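Local coordinates for LAS seventeen-binding protein 3 (Saccharomyces cerevisiae, PDB 1OOT) that interacts with LAS17 and probably binds actin filaments and phosphatidylinositol, functions of the whole protein, of which this chain is the SH3 domain, at residues L31-S34 with W40-G43. Residues are numbered along the deposited sequence; the frame is centred on the assembly and turned at random.
Sequences LKKS and WWTG
Three backbone hydrogen bonds join Leu31 and Lys32 to Thr42. Lys32 O accepts Thr42 N at 3.0 Å in a nearly straight bond, while Thr42 O takes two donors from the same face of its carbonyl plane, Leu31 N at 2.8 Å and the longer Lys32 N at 3.2 Å. Beside this antiparallel pair, Lys32 CB packs against Thr42 OG1 at 3.7 Å, and Leu31 CD1 rests near the backbone of Gly43.

Nonpolar contact centres on the Trp41 indole. Lys33 runs alongside it: CB sits over the six-membered ring, 3.7 Å from its centroid in a CH-pi contact, and with CG set between the backbone N and the carbonyl carbon (chi1 57°) the chain runs on along the indole until CE meets Trp41 CH2 at 3.6 Å. The chain then bends back, and Lys33 NZ donates to Ser34 O.

At the indole edge, Trp41 NE1 donates close to the ring plane to Ser34 OG at 3.0 Å, and Asp39 and Ser36 also bond that hydroxyl. A leucine in place of Trp41 would probably uncover the aliphatic part of Lys33 and deprive Ser34 OG of its indole donor.

On the other flank, Trp41 pairs through its backbone with Phe52. Two successive residues, Leu31 and Lys32, facing Thr42 form a classic beta bulge, here where the chain turns a corner into the n-Src loop of the SH3 fold.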
loop_
_atom_site.group_PDB
_atom_site.type_symbol
_atom_site.label_atom_id
_atom_site.label_comp_id
_atom_site.label_asym_id
_atom_site.label_seq_id
_atom_site.Cartn_x
_atom_site.Cartn_y
_atom_site.Cartn_z
ATOM N N LEU A 31 -8.105 -0.418 0.174
ATOM C CA LEU A 31 -9.317 -0.850 -0.500
ATOM C C LEU A 31 -9.620 -2.330 -0.303
ATOM O O LEU A 31 -10.779 -2.724 -0.341
ATOM C CB LEU A 31 -9.170 -0.564 -1.960
ATOM C CG LEU A 31 -8.909 0.887 -2.360
ATOM C CD1 LEU A 31 -8.571 1.051 -3.810
ATOM C CD2 LEU A 31 -10.060 1.829 -1.914
ATOM N N LYS A 32 -8.585 -3.129 -0.057
ATOM C CA LYS A 32 -8.772 -4.546 0.263
ATOM C C LYS A 32 -7.613 -4.984 1.095
ATOM O O LYS A 32 -6.439 -4.716 0.750
ATOM C CB LYS A 32 -8.788 -5.344 -1.079
ATOM C CG LYS A 32 -8.819 -6.875 -0.948
ATOM C CD LYS A 32 -10.022 -7.421 -0.326
ATOM C CE LYS A 32 -10.017 -9.040 -0.241
ATOM N NZ LYS A 32 -8.850 -9.738 0.623
ATOM N N LYS A 33 -7.908 -5.663 2.201
ATOM C CA LYS A 33 -6.862 -6.255 2.994
ATOM C C LYS A 33 -7.157 -7.724 3.225
ATOM O O LYS A 33 -8.302 -8.155 3.087
ATOM C CB LYS A 33 -6.606 -5.507 4.282
ATOM C CG LYS A 33 -7.765 -5.351 5.157
ATOM C CD LYS A 33 -7.373 -4.592 6.441
ATOM C CE LYS A 33 -6.388 -5.351 7.326
ATOM N NZ LYS A 33 -6.882 -6.728 7.830
ATOM N N SER A 34 -6.130 -8.463 3.594
ATOM C CA SER A 34 -6.263 -9.862 3.979
ATOM C C SER A 34 -5.945 -10.000 5.422
ATOM O O SER A 34 -5.718 -9.003 6.101
ATOM C CB SER A 34 -5.235 -10.638 3.209
ATOM O OG SER A 34 -3.945 -10.398 3.747
ATOM N N TRP A 40 -0.150 -9.144 -0.315
ATOM C CA TRP A 40 -0.245 -7.924 -1.048
ATOM C C TRP A 40 -1.669 -7.446 -0.841
ATOM O O TRP A 40 -2.604 -8.228 -0.917
ATOM C CB TRP A 40 0.127 -8.200 -2.493
ATOM C CG TRP A 40 1.600 -8.377 -2.657
ATOM C CD1 TRP A 40 2.371 -9.325 -2.079
ATOM C CD2 TRP A 40 2.469 -7.581 -3.441
ATOM N NE1 TRP A 40 3.682 -9.169 -2.452
ATOM C CE2 TRP A 40 3.771 -8.079 -3.271
ATOM C CE3 TRP A 40 2.297 -6.460 -4.233
ATOM C CZ2 TRP A 40 4.870 -7.561 -3.949
ATOM C CZ3 TRP A 40 3.387 -5.932 -4.873
ATOM C CH2 TRP A 40 4.670 -6.466 -4.699
ATOM N N TRP A 41 -1.794 -6.179 -0.439
ATOM C CA TRP A 41 -3.057 -5.524 -0.227
ATOM C C TRP A 41 -3.304 -4.560 -1.377
ATOM O O TRP A 41 -2.424 -4.329 -2.200
ATOM C CB TRP A 41 -3.065 -4.793 1.131
ATOM C CG TRP A 41 -3.051 -5.708 2.318
ATOM C CD1 TRP A 41 -3.092 -7.072 2.349
ATOM C CD2 TRP A 41 -3.038 -5.286 3.673
ATOM N NE1 TRP A 41 -3.088 -7.512 3.648
ATOM C CE2 TRP A 41 -3.036 -6.434 4.484
ATOM C CE3 TRP A 41 -2.979 -4.022 4.285
ATOM C CZ2 TRP A 41 -3.024 -6.363 5.864
ATOM C CZ3 TRP A 41 -2.908 -3.964 5.669
ATOM C CH2 TRP A 41 -2.935 -5.122 6.436
ATOM N N THR A 42 -4.537 -4.069 -1.457
ATOM C CA THR A 42 -4.960 -3.166 -2.513
ATOM C C THR A 42 -5.231 -1.807 -1.933
ATOM O O THR A 42 -5.868 -1.693 -0.894
ATOM C CB THR A 42 -6.208 -3.635 -3.215
ATOM O OG1 THR A 42 -6.061 -5.018 -3.607
ATOM C CG2 THR A 42 -6.491 -2.865 -4.501
ATOM N N GLY A 43 -4.723 -0.779 -2.589
ATOM C CA GLY A 43 -4.874 0.577 -2.075
ATOM C C GLY A 43 -4.771 1.652 -3.126
ATOM O O GLY A 43 -4.681 1.352 -4.304
#